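Local coordinates for MATE family efflux transporter (Vibrio cholerae, PDB 6IDP), which probably exports drugs and other toxic compounds from the bacterial cell as a multidrug efflux pump, in a transport cycle that depends on protons, at residues C397-L400 against G401-Y405; V354-P357 against I358-G361; K83-Y86 against A87-L90; Y151-C154 against R155-N159; A424-L427 against A428-K431. All coordinates share one frame; numbering follows the deposited sequence.

All five contacts are local, one turn of chain against the next, and all lie where monoolein molecules meet the protein. Contacts 3 and 4 fall within the first MatE range and are neighbours, with centres about 13 Å apart and nearest atoms about 6 Å apart. Contacts 1, 2 and 5 form a second group: contact 2 is the break between helices 343-355 and 360-375, about 17 Å from contact 1 and 21 Å from contact 5, centre to centre. Contacts 1 and 5 share helix 379-435, with centres about 26 Å apart. The two groups are well separated; contacts 1 and 3, on opposite sides of the chain's centre, are about 51 Å apart between centres.

Contact 1 of 5, residues C397-L400 against G401-Y405; sequences CLWL and GAHFY. With OLC ((2R)-2,3-dihydroxypropyl (9Z)-octadec-9-enoate), chain L.
With CG anti to the carbonyl carbon in both residues (chi1 -78° in Leu-400, -66° in Phe-404), these two side chains run side by side and point the same way, so that Leu-400 CD2 rests 4.0 Å from Phe-404 CE2. On the same stretch Phe-404 CD2 comes to 3.2 Å from Leu-400 O, the carbonyl that also takes the N-H of Phe-404. Trp-399 and His-403 likewise share a first torsion, each CG being opposite its own backbone N. Their rings are nearly parallel, at 21°, but slid apart, with 5.3 Å from the centroid of the indole six-membered ring to that of the imidazole, so they barely overlap. The ring of Tyr-405 receives a monoolein tail over the centre of one face, C17 lying 3.5 Å from Tyr-405 CE2. Leu-398 and Ala-402 turn to Leu-410, later in the same helix range. Side chains paired four residues apart and backbone bonds such as Gly-401 N to Cys-397 O (3.0 Å) are those of a regular α-helix, here with a lipid-facing surface.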
loop_
_atom_site.group_PDB
_atom_site.type_symbol
_atom_site.label_atom_id
_atom_site.label_comp_id
_atom_site.label_asym_id
_atom_site.label_seq_id
_atom_site.Cartn_x
_atom_site.Cartn_y
_atom_site.Cartn_z
ATOM N N CYS A 397 -0.751 9.984 21.432
ATOM C CA CYS A 397 -2.119 10.449 21.639
ATOM C C CYS A 397 -3.057 9.290 21.977
ATOM O O CYS A 397 -3.963 9.441 22.793
ATOM C CB CYS A 397 -2.628 11.207 20.408
ATOM S SG CYS A 397 -2.019 12.912 20.277
ATOM N N LEU A 398 -2.830 8.137 21.353
ATOM C CA LEU A 398 -3.583 6.931 21.682
ATOM C C LEU A 398 -3.380 6.534 23.137
ATOM O O LEU A 398 -4.336 6.194 23.834
ATOM C CB LEU A 398 -3.180 5.765 20.779
ATOM C CG LEU A 398 -3.593 5.832 19.310
ATOM C CD1 LEU A 398 -3.328 4.494 18.637
ATOM C CD2 LEU A 398 -5.050 6.230 19.181
ATOM N N TRP A 399 -2.130 6.573 23.586
ATOM C CA TRP A 399 -1.800 6.149 24.936
ATOM C C TRP A 399 -2.352 7.120 25.970
ATOM O O TRP A 399 -2.832 6.703 27.020
ATOM C CB TRP A 399 -0.285 6.001 25.108
ATOM C CG TRP A 399 0.090 5.353 26.407
ATOM C CD1 TRP A 399 0.056 4.019 26.695
ATOM C CD2 TRP A 399 0.548 6.010 27.596
ATOM N NE1 TRP A 399 0.467 3.804 27.988
ATOM C CE2 TRP A 399 0.776 5.008 28.562
ATOM C CE3 TRP A 399 0.791 7.344 27.937
ATOM C CZ2 TRP A 399 1.235 5.301 29.846
ATOM C CZ3 TRP A 399 1.246 7.631 29.212
ATOM C CH2 TRP A 399 1.463 6.615 30.151
ATOM N N LEU A 400 -2.287 8.413 25.667
ATOM C CA LEU A 400 -2.817 9.434 26.564
ATOM C C LEU A 400 -4.332 9.309 26.725
ATOM O O LEU A 400 -4.856 9.379 27.837
ATOM C CB LEU A 400 -2.459 10.835 26.060
ATOM C CG LEU A 400 -1.032 11.311 26.331
ATOM C CD1 LEU A 400 -0.807 12.707 25.763
ATOM C CD2 LEU A 400 -0.745 11.286 27.821
ATOM N N GLY A 401 -5.033 9.117 25.611
ATOM C CA GLY A 401 -6.477 8.986 25.643
ATOM C C GLY A 401 -6.933 7.731 26.359
ATOM O O GLY A 401 -7.904 7.752 27.116
ATOM N N ALA A 402 -6.228 6.632 26.115
ATOM C CA ALA A 402 -6.549 5.361 26.745
ATOM C C ALA A 402 -6.289 5.422 28.244
ATOM O O ALA A 402 -7.063 4.894 29.041
ATOM C CB ALA A 402 -5.743 4.237 26.112
ATOM N N HIS A 403 -5.196 6.081 28.614
ATOM C CA HIS A 403 -4.785 6.175 30.009
ATOM C C HIS A 403 -5.807 6.897 30.874
ATOM O O HIS A 403 -6.146 6.436 31.964
ATOM C CB HIS A 403 -3.434 6.886 30.118
ATOM C CG HIS A 403 -3.014 7.161 31.528
ATOM N ND1 HIS A 403 -2.448 6.201 32.334
ATOM C CD2 HIS A 403 -3.093 8.287 32.274
ATOM C CE1 HIS A 403 -2.185 6.725 33.520
ATOM N NE2 HIS A 403 -2.568 7.989 33.510
ATOM N N PHE A 404 -6.295 8.033 30.386
ATOM C CA PHE A 404 -7.191 8.867 31.174
ATOM C C PHE A 404 -8.669 8.580 30.919
ATOM O O PHE A 404 -9.501 8.811 31.794
ATOM C CB PHE A 404 -6.908 10.351 30.909
ATOM C CG PHE A 404 -5.561 10.809 31.388
ATOM C CD1 PHE A 404 -5.300 10.942 32.741
ATOM C CD2 PHE A 404 -4.560 11.123 30.483
ATOM C CE1 PHE A 404 -4.061 11.370 33.186
ATOM C CE2 PHE A 404 -3.319 11.552 30.921
ATOM C CZ PHE A 404 -3.071 11.675 32.274
ATOM N N TYR A 405 -9.005 8.083 29.732
ATOM C CA TYR A 405 -10.415 7.940 29.378
ATOM C C TYR A 405 -10.805 6.616 28.721
ATOM O O TYR A 405 -11.875 6.521 28.127
ATOM C CB TYR A 405 -10.837 9.092 28.460
ATOM C CG TYR A 405 -10.773 10.449 29.114
ATOM C CD1 TYR A 405 -11.853 10.947 29.833
ATOM C CD2 TYR A 405 -9.634 11.236 29.015
ATOM C CE1 TYR A 405 -11.799 12.189 30.435
ATOM C CE2 TYR A 405 -9.568 12.479 29.614
ATOM C CZ TYR A 405 -10.654 12.952 30.321
ATOM O OH TYR A 405 -10.596 14.189 30.918
HETATM C C18 OLC L . -11.292 14.747 26.610
HETATM C C10 OLC L . -4.226 14.369 24.126
HETATM C C17 OLC L . -11.371 13.239 26.703
HETATM C C11 OLC L . -5.037 13.574 23.127
HETATM C C16 OLC L . -10.406 12.605 25.723
HETATM C C12 OLC L . -5.882 12.541 23.844
HETATM C C15 OLC L . -9.001 13.116 25.965
HETATM C C13 OLC L . -6.787 13.217 24.853
HETATM C C14 OLC L . -8.027 12.376 25.070
#

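Contact 2 of 5, residues V354-P357 against I358-G361; sequences VIVP and ISLG. With OLC ((2R)-2,3-dihydroxypropyl (9Z)-octadec-9-enoate), chain F; OLC ((2R)-2,3-dihydroxypropyl (9Z)-octadec-9-enoate), chain E.
Val-356 O is gripped twice by Ser-359, once by the hydroxyl and once by the backbone. Ser-359 OG donates to it over 2.7 Å, lying in the carbonyl plane; chi1 of 74° tucks this hydroxyl between its own N and carbonyl carbon, back over the turn. Ser-359 N reaches the same oxygen, Val-356 O, over 2.8 Å but from above the plane. Ser-359 OG is also bonded to Asn-418 ND2, which ties the turn to helix 379-435. One residue on, Leu-360 N bonds to Pro-357 O at 3.1 Å, steeply out of the carbonyl plane (65°). Water enters where a helical bond would run: it accepts from Ile-358 N at 2.9 Å and donates weakly to Val-354 O. Ile-358 CG2 packs against the carbonyl oxygen Ile-355 O at 3.3 Å; the apolar contact is Val-356 CG1 with Leu-360 CD2, 4.3 Å apart. Both Val-356 and Leu-360 also touch Glu-276 of helix 263-279. A monoolein tail also reaches the turn, its C18 lying 3.6 Å from Gly-361 CA. Backbone bonds from residue i+3 to residue i, a bridging water and a proline without an N-H together make a proline break between helices 343-355 and 360-375.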
loop_
_atom_site.group_PDB
_atom_site.type_symbol
_atom_site.label_atom_id
_atom_site.label_comp_id
_atom_site.label_asym_id
_atom_site.label_seq_id
_atom_site.Cartn_x
_atom_site.Cartn_y
_atom_site.Cartn_z
ATOM N N VAL A 354 -18.094 7.832 14.741
ATOM C CA VAL A 354 -18.479 9.236 14.880
ATOM C C VAL A 354 -17.309 10.106 15.324
ATOM O O VAL A 354 -17.401 11.332 15.310
ATOM C CB VAL A 354 -19.639 9.428 15.891
ATOM C CG1 VAL A 354 -20.873 8.663 15.451
ATOM C CG2 VAL A 354 -19.214 9.013 17.289
ATOM N N ILE A 355 -16.212 9.470 15.717
ATOM C CA ILE A 355 -15.058 10.204 16.222
ATOM C C ILE A 355 -13.904 10.243 15.222
ATOM O O ILE A 355 -13.395 11.314 14.897
ATOM C CB ILE A 355 -14.547 9.596 17.546
ATOM C CG1 ILE A 355 -15.591 9.773 18.650
ATOM C CG2 ILE A 355 -13.233 10.240 17.964
ATOM C CD1 ILE A 355 -15.162 9.215 19.996
ATOM N N VAL A 356 -13.501 9.074 14.735
ATOM C CA VAL A 356 -12.301 8.959 13.904
ATOM C C VAL A 356 -12.425 9.431 12.435
ATOM O O VAL A 356 -11.511 10.091 11.940
ATOM C CB VAL A 356 -11.789 7.500 13.909
ATOM C CG1 VAL A 356 -10.518 7.370 13.089
ATOM C CG2 VAL A 356 -11.539 7.039 15.336
ATOM N N PRO A 357 -13.534 9.099 11.733
ATOM C CA PRO A 357 -13.592 9.427 10.297
ATOM C C PRO A 357 -13.346 10.892 9.930
ATOM O O PRO A 357 -12.840 11.160 8.839
ATOM C CB PRO A 357 -15.020 9.030 9.914
ATOM C CG PRO A 357 -15.351 7.929 10.842
ATOM C CD PRO A 357 -14.719 8.321 12.147
ATOM N N ILE A 358 -13.690 11.820 10.815
ATOM C CA ILE A 358 -13.518 13.238 10.523
ATOM C C ILE A 358 -12.032 13.609 10.460
ATOM O O ILE A 358 -11.663 14.665 9.957
ATOM C CB ILE A 358 -14.245 14.116 11.576
ATOM C CG1 ILE A 358 -14.301 15.584 11.134
ATOM C CG2 ILE A 358 -13.589 13.977 12.935
ATOM C CD1 ILE A 358 -14.954 15.794 9.786
ATOM N N SER A 359 -11.180 12.717 10.952
ATOM C CA SER A 359 -9.742 12.958 10.959
ATOM C C SER A 359 -9.044 12.325 9.758
ATOM O O SER A 359 -7.841 12.502 9.575
ATOM C CB SER A 359 -9.114 12.423 12.250
ATOM O OG SER A 359 -9.039 11.007 12.222
ATOM N N LEU A 360 -9.797 11.588 8.945
ATOM C CA LEU A 360 -9.202 10.834 7.843
ATOM C C LEU A 360 -8.782 11.740 6.680
ATOM O O LEU A 360 -7.967 11.350 5.844
ATOM C CB LEU A 360 -10.167 9.748 7.352
ATOM C CG LEU A 360 -10.490 8.646 8.372
ATOM C CD1 LEU A 360 -11.321 7.527 7.749
ATOM C CD2 LEU A 360 -9.221 8.085 9.014
ATOM N N GLY A 361 -9.332 12.948 6.633
ATOM C CA GLY A 361 -8.901 13.932 5.658
ATOM C C GLY A 361 -7.475 14.351 5.945
ATOM O O GLY A 361 -6.635 14.413 5.043
HETATM C C18 OLC F . -11.722 16.075 6.147
HETATM C C10 OLC F . -12.907 21.141 3.367
HETATM C C9 OLC F . -12.459 21.491 2.141
HETATM C C17 OLC F . -12.255 16.945 7.264
HETATM C C11 OLC F . -12.116 21.466 4.619
HETATM C C8 OLC F . -11.147 22.226 1.966
HETATM C C16 OLC F . -11.200 17.950 7.666
HETATM C C12 OLC F . -12.926 21.096 5.847
HETATM C C15 OLC F . -11.779 18.909 8.682
HETATM C C13 OLC F . -11.995 20.680 6.966
HETATM C C14 OLC F . -12.745 19.842 7.982
HETATM C C8 OLC E . -26.563 7.539 18.366
HETATM C C7 OLC E . -26.294 8.761 17.516
HETATM C C6 OLC E . -25.240 9.637 18.158
HETATM C C5 OLC E . -24.938 10.801 17.238
HETATM C C4 OLC E . -23.442 11.018 17.136
HETATM C C3 OLC E . -22.878 11.409 18.487
HETATM C C2 OLC E . -21.502 12.009 18.295
HETATM C C1 OLC E . -21.056 12.693 19.569
HETATM O O HOH W 1 -16.055 11.596 12.552
#

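Contact 3 of 5, residues K83-Y86 against A87-L90; sequences KTEY and AKQL. With OLC ((2R)-2,3-dihydroxypropyl (9Z)-octadec-9-enoate), chain J.
Tyr-86 and Leu-90 meet one turn apart at the start of helix 84-111, whose N-cap position is held by Lys-83. The apolar contact is a CH-pi interaction: Leu-90 CD1 lies over the ring of Tyr-86, 3.8 Å from its centroid and displaced toward the rim, closest to CE2. Tyr-86 carries CG opposite its backbone N (chi1 174°), and its other face takes monoolein, C16 being 3.5 Å from Tyr-86 CG. The phenol is thus held between a leucine methyl and an acyl chain, while Gln-89 OE1 lies at the ring edge.

Charge pairing is looser. Glu-85 bends at chi2 (68°) to bring its carboxylate toward Lys-88, but the salt bridge is long, 3.8 Å from Glu-85 OE2 to Lys-88 NZ. Glu-85 OE1 makes no hydrogen bond with the amide of Gln-89, which is turned at 83° to the carboxylate; Gln-89 NE2 instead bonds to Gln-220 O, joining the helix to a loop.

The backbone bonds start with Ala-87 N to Lys-83 O at 3.0 Å. Lys-88 N makes only weak bonds, to Thr-84 O and Glu-85 O.

The last contact is with lipid: Lys-83 extends its chain along monoolein, and Lys-83 NZ ends 3.2 Å from monoolein C14.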
loop_
_atom_site.group_PDB
_atom_site.type_symbol
_atom_site.label_atom_id
_atom_site.label_comp_id
_atom_site.label_asym_id
_atom_site.label_seq_id
_atom_site.Cartn_x
_atom_site.Cartn_y
_atom_site.Cartn_z
ATOM N N LYS A 83 15.342 11.904 -20.981
ATOM C CA LYS A 83 16.317 10.815 -21.015
ATOM C C LYS A 83 15.651 9.496 -21.395
ATOM O O LYS A 83 15.517 8.590 -20.569
ATOM C CB LYS A 83 17.021 10.690 -19.664
ATOM C CG LYS A 83 17.820 11.923 -19.286
ATOM C CD LYS A 83 18.273 11.889 -17.837
ATOM C CE LYS A 83 19.153 13.094 -17.517
ATOM N NZ LYS A 83 19.442 13.208 -16.055
ATOM N N THR A 84 15.252 9.402 -22.660
ATOM C CA THR A 84 14.455 8.288 -23.162
ATOM C C THR A 84 15.143 6.930 -23.043
ATOM O O THR A 84 14.542 5.963 -22.575
ATOM C CB THR A 84 14.079 8.516 -24.634
ATOM O OG1 THR A 84 13.450 9.795 -24.772
ATOM C CG2 THR A 84 13.136 7.429 -25.123
ATOM N N GLU A 85 16.398 6.858 -23.480
ATOM C CA GLU A 85 17.146 5.608 -23.427
ATOM C C GLU A 85 17.377 5.172 -21.983
ATOM O O GLU A 85 17.153 4.016 -21.626
ATOM C CB GLU A 85 18.484 5.749 -24.155
ATOM C CG GLU A 85 19.329 4.483 -24.155
ATOM C CD GLU A 85 18.721 3.366 -24.987
ATOM O OE1 GLU A 85 19.001 2.183 -24.696
ATOM O OE2 GLU A 85 17.969 3.672 -25.937
ATOM N N TYR A 86 17.815 6.113 -21.157
ATOM C CA TYR A 86 18.152 5.829 -19.770
ATOM C C TYR A 86 16.936 5.358 -18.975
ATOM O O TYR A 86 17.048 4.473 -18.126
ATOM C CB TYR A 86 18.771 7.071 -19.123
ATOM C CG TYR A 86 19.023 6.949 -17.639
ATOM C CD1 TYR A 86 19.906 6.002 -17.138
ATOM C CD2 TYR A 86 18.392 7.799 -16.739
ATOM C CE1 TYR A 86 20.141 5.894 -15.780
ATOM C CE2 TYR A 86 18.622 7.702 -15.381
ATOM C CZ TYR A 86 19.496 6.748 -14.905
ATOM O OH TYR A 86 19.724 6.651 -13.552
ATOM N N ALA A 87 15.775 5.937 -19.264
ATOM C CA ALA A 87 14.551 5.582 -18.559
ATOM C C ALA A 87 14.132 4.135 -18.822
ATOM O O ALA A 87 13.705 3.434 -17.902
ATOM C CB ALA A 87 13.427 6.533 -18.943
ATOM N N LYS A 88 14.250 3.682 -20.066
ATOM C CA LYS A 88 13.831 2.320 -20.391
ATOM C C LYS A 88 14.900 1.293 -20.019
ATOM O O LYS A 88 14.593 0.120 -19.828
ATOM C CB LYS A 88 13.461 2.202 -21.872
ATOM C CG LYS A 88 14.614 2.303 -22.841
ATOM C CD LYS A 88 14.122 2.026 -24.251
ATOM C CE LYS A 88 15.257 2.061 -25.252
ATOM N NZ LYS A 88 14.800 1.675 -26.618
ATOM N N GLN A 89 16.149 1.734 -19.915
ATOM C CA GLN A 89 17.200 0.884 -19.366
ATOM C C GLN A 89 16.942 0.648 -17.883
ATOM O O GLN A 89 17.145 -0.450 -17.373
ATOM C CB GLN A 89 18.582 1.509 -19.566
ATOM C CG GLN A 89 19.089 1.494 -20.996
ATOM C CD GLN A 89 20.363 2.297 -21.157
ATOM O OE1 GLN A 89 20.556 3.312 -20.491
ATOM N NE2 GLN A 89 21.244 1.842 -22.037
ATOM N N LEU A 90 16.498 1.695 -17.196
ATOM C CA LEU A 90 16.139 1.596 -15.788
ATOM C C LEU A 90 14.982 0.627 -15.595
ATOM O O LEU A 90 14.937 -0.107 -14.609
ATOM C CB LEU A 90 15.761 2.967 -15.221
ATOM C CG LEU A 90 16.885 3.957 -14.921
ATOM C CD1 LEU A 90 16.300 5.262 -14.408
ATOM C CD2 LEU A 90 17.861 3.371 -13.912
HETATM C C18 OLC J . 21.664 10.593 -19.870
HETATM C C17 OLC J . 22.142 10.589 -18.434
HETATM C C16 OLC J . 21.571 9.387 -17.711
HETATM C C15 OLC J . 21.977 9.430 -16.254
HETATM C C13 OLC J . 21.682 10.623 -14.109
HETATM C C14 OLC J . 21.253 10.562 -15.559
#

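Contact 4 of 5, residues Y151-C154 against R155-N159; sequences YSVC and RANGN
The amide of Asn-157 meets Val-153 O at its edge, with the carbonyl oxygen almost exactly in the amide plane, and the guanidinium of Arg-155 likewise has Ser-152 OG near its plane, 3.6 Å from NH1. Both lie at the C-terminal end of helix 124-156, which closes in a Schellman motif. Gly-158, with its positive phi of 77°, is the C-prime residue: Asn-159 N returns to Cys-154 O at 2.9 Å, and Gly-158 N bonds to Arg-155 O at 2.8 Å. Beside this turn, Val-153 and Asn-157 run alongside each other, with CG1 of Val-153 3.8 Å from Asn-157 ND2.

Several polar side-chain ends find their partners outside 151-159. Ser-152 OG bonds to Tyr-148 O in the preceding turn. Arg-155, bent at chi3 (39°), sends NE to Met-288 O, a bond between residues of the two MatE ranges. Asn-159 OD1 caps Leu-162 N, at the start of helix 161-184.

Val-153 O is held by two donors of one residue, reaching it from opposite faces of its plane: Asn-157 N at 3.0 Å and Asn-157 ND2 at 2.7 Å, the latter nearly straight at 173°.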
loop_
_atom_site.group_PDB
_atom_site.type_symbol
_atom_site.label_atom_id
_atom_site.label_comp_id
_atom_site.label_asym_id
_atom_site.label_seq_id
_atom_site.Cartn_x
_atom_site.Cartn_y
_atom_site.Cartn_z
ATOM N N TYR A 151 3.800 -3.189 -13.242
ATOM C CA TYR A 151 2.815 -2.138 -12.998
ATOM C C TYR A 151 3.503 -0.816 -12.681
ATOM O O TYR A 151 3.041 0.249 -13.091
ATOM C CB TYR A 151 1.878 -2.515 -11.842
ATOM C CG TYR A 151 0.862 -3.586 -12.164
ATOM C CD1 TYR A 151 0.650 -4.008 -13.471
ATOM C CD2 TYR A 151 0.104 -4.169 -11.156
ATOM C CE1 TYR A 151 -0.288 -4.989 -13.760
ATOM C CE2 TYR A 151 -0.830 -5.149 -11.436
ATOM C CZ TYR A 151 -1.023 -5.553 -12.736
ATOM O OH TYR A 151 -1.953 -6.528 -13.009
ATOM N N SER A 152 4.606 -0.894 -11.945
ATOM C CA SER A 152 5.354 0.291 -11.542
ATOM C C SER A 152 6.051 0.944 -12.731
ATOM O O SER A 152 6.167 2.165 -12.786
ATOM C CB SER A 152 6.377 -0.062 -10.461
ATOM O OG SER A 152 5.728 -0.564 -9.306
ATOM N N VAL A 153 6.514 0.130 -13.675
ATOM C CA VAL A 153 7.114 0.654 -14.895
ATOM C C VAL A 153 6.055 1.342 -15.766
ATOM O O VAL A 153 6.307 2.413 -16.320
ATOM C CB VAL A 153 7.828 -0.459 -15.695
ATOM C CG1 VAL A 153 8.272 0.052 -17.058
ATOM C CG2 VAL A 153 9.020 -0.991 -14.908
ATOM N N CYS A 154 4.873 0.737 -15.873
ATOM C CA CYS A 154 3.748 1.350 -16.586
ATOM C C CYS A 154 3.406 2.716 -16.015
ATOM O O CYS A 154 3.286 3.700 -16.745
ATOM C CB CYS A 154 2.501 0.463 -16.516
ATOM S SG CYS A 154 2.601 -1.094 -17.414
ATOM N N ARG A 155 3.233 2.749 -14.697
ATOM C CA ARG A 155 2.888 3.966 -13.980
ATOM C C ARG A 155 3.990 5.007 -14.133
ATOM O O ARG A 155 3.712 6.182 -14.365
ATOM C CB ARG A 155 2.625 3.653 -12.502
ATOM C CG ARG A 155 1.312 2.908 -12.257
ATOM C CD ARG A 155 1.171 2.433 -10.812
ATOM N NE ARG A 155 1.672 3.419 -9.863
ATOM C CZ ARG A 155 2.629 3.180 -8.973
ATOM N NH1 ARG A 155 3.183 1.979 -8.898
ATOM N NH2 ARG A 155 3.028 4.142 -8.152
ATOM N N ALA A 156 5.239 4.562 -14.032
ATOM C CA ALA A 156 6.387 5.446 -14.213
ATOM C C ALA A 156 6.360 6.107 -15.591
ATOM O O ALA A 156 6.823 7.233 -15.756
ATOM C CB ALA A 156 7.687 4.679 -14.020
ATOM N N ASN A 157 5.812 5.398 -16.573
ATOM C CA ASN A 157 5.660 5.933 -17.921
ATOM C C ASN A 157 4.292 6.579 -18.141
ATOM O O ASN A 157 3.854 6.743 -19.279
ATOM C CB ASN A 157 5.887 4.830 -18.953
ATOM C CG ASN A 157 7.354 4.474 -19.110
ATOM O OD1 ASN A 157 8.024 4.959 -20.020
ATOM N ND2 ASN A 157 7.859 3.629 -18.218
ATOM N N GLY A 158 3.620 6.927 -17.048
ATOM C CA GLY A 158 2.376 7.676 -17.111
ATOM C C GLY A 158 1.145 6.885 -17.511
ATOM O O GLY A 158 0.186 7.449 -18.035
ATOM N N ASN A 159 1.162 5.581 -17.263
ATOM C CA ASN A 159 0.023 4.738 -17.602
ATOM C C ASN A 159 -0.497 3.984 -16.386
ATOM O O ASN A 159 0.194 3.126 -15.838
ATOM C CB ASN A 159 0.400 3.757 -18.718
ATOM C CG ASN A 159 -0.794 2.960 -19.233
ATOM O OD1 ASN A 159 -1.523 2.336 -18.464
ATOM N ND2 ASN A 159 -0.996 2.985 -20.541
#

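Contact 5 of 5, residues A424-L427 against A428-K431; sequences AAWL and AYQK. With OLC ((2R)-2,3-dihydroxypropyl (9Z)-octadec-9-enoate), chain G; OLC ((2R)-2,3-dihydroxypropyl (9Z)-octadec-9-enoate), chain I.
A lipid-facing turn of helix 379-435 holds the indole of Trp-426 between Gln-430 on one face and a monoolein tail on the other. Gln-430 CG stands over the five-membered ring of Trp-426, 4.1 Å from its centroid, in a CH-pi contact. Its amide then runs on across the same face, tilted 30° to the indole, bringing Gln-430 OE1 to 3.4 Å from Trp-426 CZ2. On the lipid face the nearest approach is C12 of monoolein, 3.9 Å from Trp-426 CE3. Tyr-429 has Trp-426 CZ3 at its ring edge, 3.8 Å from Tyr-429 CD2, though the two ring planes meet obliquely at 54°. A second monoolein passes Leu-427, with C16 3.9 Å from its CB. The turn also packs into the bundle: Ala-425 and Tyr-429 both lie on Met-369 of helix 360-375, while Ala-425 and Ala-428 rest on Ile-385, and Ala-424, which meets the second monoolein as well, on Phe-393, earlier in the range 379-435.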
loop_
_atom_site.group_PDB
_atom_site.type_symbol
_atom_site.label_atom_id
_atom_site.label_comp_id
_atom_site.label_asym_id
_atom_site.label_seq_id
_atom_site.Cartn_x
_atom_site.Cartn_y
_atom_site.Cartn_z
ATOM N N ALA A 424 1.309 18.632 10.323
ATOM C CA ALA A 424 2.764 18.540 10.360
ATOM C C ALA A 424 3.334 18.141 9.003
ATOM O O ALA A 424 4.386 18.632 8.592
ATOM C CB ALA A 424 3.204 17.549 11.424
ATOM N N ALA A 425 2.638 17.241 8.317
ATOM C CA ALA A 425 3.085 16.746 7.021
ATOM C C ALA A 425 3.080 17.862 5.982
ATOM O O ALA A 425 4.015 17.993 5.192
ATOM C CB ALA A 425 2.208 15.591 6.565
ATOM N N TRP A 426 2.019 18.661 5.996
ATOM C CA TRP A 426 1.893 19.795 5.094
ATOM C C TRP A 426 2.990 20.833 5.340
ATOM O O TRP A 426 3.506 21.432 4.399
ATOM C CB TRP A 426 0.508 20.437 5.236
ATOM C CG TRP A 426 0.401 21.756 4.537
ATOM C CD1 TRP A 426 0.413 22.991 5.115
ATOM C CD2 TRP A 426 0.274 21.973 3.129
ATOM N NE1 TRP A 426 0.298 23.964 4.153
ATOM C CE2 TRP A 426 0.212 23.365 2.925
ATOM C CE3 TRP A 426 0.208 21.124 2.019
ATOM C CZ2 TRP A 426 0.085 23.928 1.655
ATOM C CZ3 TRP A 426 0.083 21.685 0.760
ATOM C CH2 TRP A 426 0.023 23.073 0.588
ATOM N N LEU A 427 3.341 21.035 6.606
ATOM C CA LEU A 427 4.398 21.974 6.972
ATOM C C LEU A 427 5.769 21.479 6.524
ATOM O O LEU A 427 6.607 22.263 6.071
ATOM C CB LEU A 427 4.405 22.214 8.484
ATOM C CG LEU A 427 3.209 22.980 9.050
ATOM C CD1 LEU A 427 3.286 23.057 10.569
ATOM C CD2 LEU A 427 3.141 24.368 8.441
ATOM N N ALA A 428 5.992 20.176 6.665
ATOM C CA ALA A 428 7.249 19.553 6.264
ATOM C C ALA A 428 7.429 19.614 4.749
ATOM O O ALA A 428 8.535 19.826 4.253
ATOM C CB ALA A 428 7.305 18.114 6.746
ATOM N N TYR A 429 6.332 19.415 4.024
ATOM C CA TYR A 429 6.322 19.546 2.572
ATOM C C TYR A 429 6.673 20.966 2.144
ATOM O O TYR A 429 7.426 21.169 1.191
ATOM C CB TYR A 429 4.952 19.155 2.017
ATOM C CG TYR A 429 4.684 19.618 0.598
ATOM C CD1 TYR A 429 5.495 19.211 -0.454
ATOM C CD2 TYR A 429 3.604 20.442 0.308
ATOM C CE1 TYR A 429 5.250 19.625 -1.754
ATOM C CE2 TYR A 429 3.347 20.862 -0.987
ATOM C CZ TYR A 429 4.175 20.450 -2.014
ATOM O OH TYR A 429 3.924 20.862 -3.303
ATOM N N GLN A 430 6.120 21.946 2.851
ATOM C CA GLN A 430 6.382 23.342 2.532
ATOM C C GLN A 430 7.825 23.720 2.846
ATOM O O GLN A 430 8.442 24.493 2.116
ATOM C CB GLN A 430 5.416 24.257 3.281
ATOM C CG GLN A 430 3.996 24.183 2.761
ATOM C CD GLN A 430 3.224 25.467 2.986
ATOM O OE1 GLN A 430 2.696 26.057 2.045
ATOM N NE2 GLN A 430 3.150 25.904 4.239
ATOM N N LYS A 431 8.358 23.169 3.931
ATOM C CA LYS A 431 9.746 23.421 4.299
ATOM C C LYS A 431 10.689 22.766 3.296
ATOM O O LYS A 431 11.750 23.306 2.981
ATOM C CB LYS A 431 10.038 22.911 5.710
ATOM C CG LYS A 431 11.406 23.312 6.225
ATOM C CD LYS A 431 11.752 22.588 7.510
ATOM C CE LYS A 431 13.094 23.053 8.048
ATOM N NZ LYS A 431 13.552 22.219 9.194
HETATM C C18 OLC G . -5.756 19.072 7.813
HETATM C C10 OLC G . -3.991 23.091 0.071
HETATM C C9 OLC G . -4.565 24.062 -0.669
HETATM C C17 OLC G . -4.294 19.454 7.890
HETATM C C11 OLC G . -3.897 23.255 1.573
HETATM C C16 OLC G . -3.698 19.477 6.498
HETATM C C12 OLC G . -3.570 21.932 2.235
HETATM C C15 OLC G . -3.932 20.822 5.843
HETATM C C13 OLC G . -3.607 22.109 3.739
HETATM C C14 OLC G . -3.427 20.767 4.415
HETATM C C18 OLC I . 6.360 20.210 12.955
HETATM C C17 OLC I . 6.726 19.327 11.782
HETATM C C11 OLC I . 7.617 25.441 10.004
HETATM C C16 OLC I . 7.057 20.193 10.588
HETATM C C12 OLC I . 7.622 24.185 10.848
HETATM C C15 OLC I . 8.301 20.998 10.889
HETATM C C13 OLC I . 8.863 23.377 10.533
HETATM C C14 OLC I . 8.469 22.085 9.849
#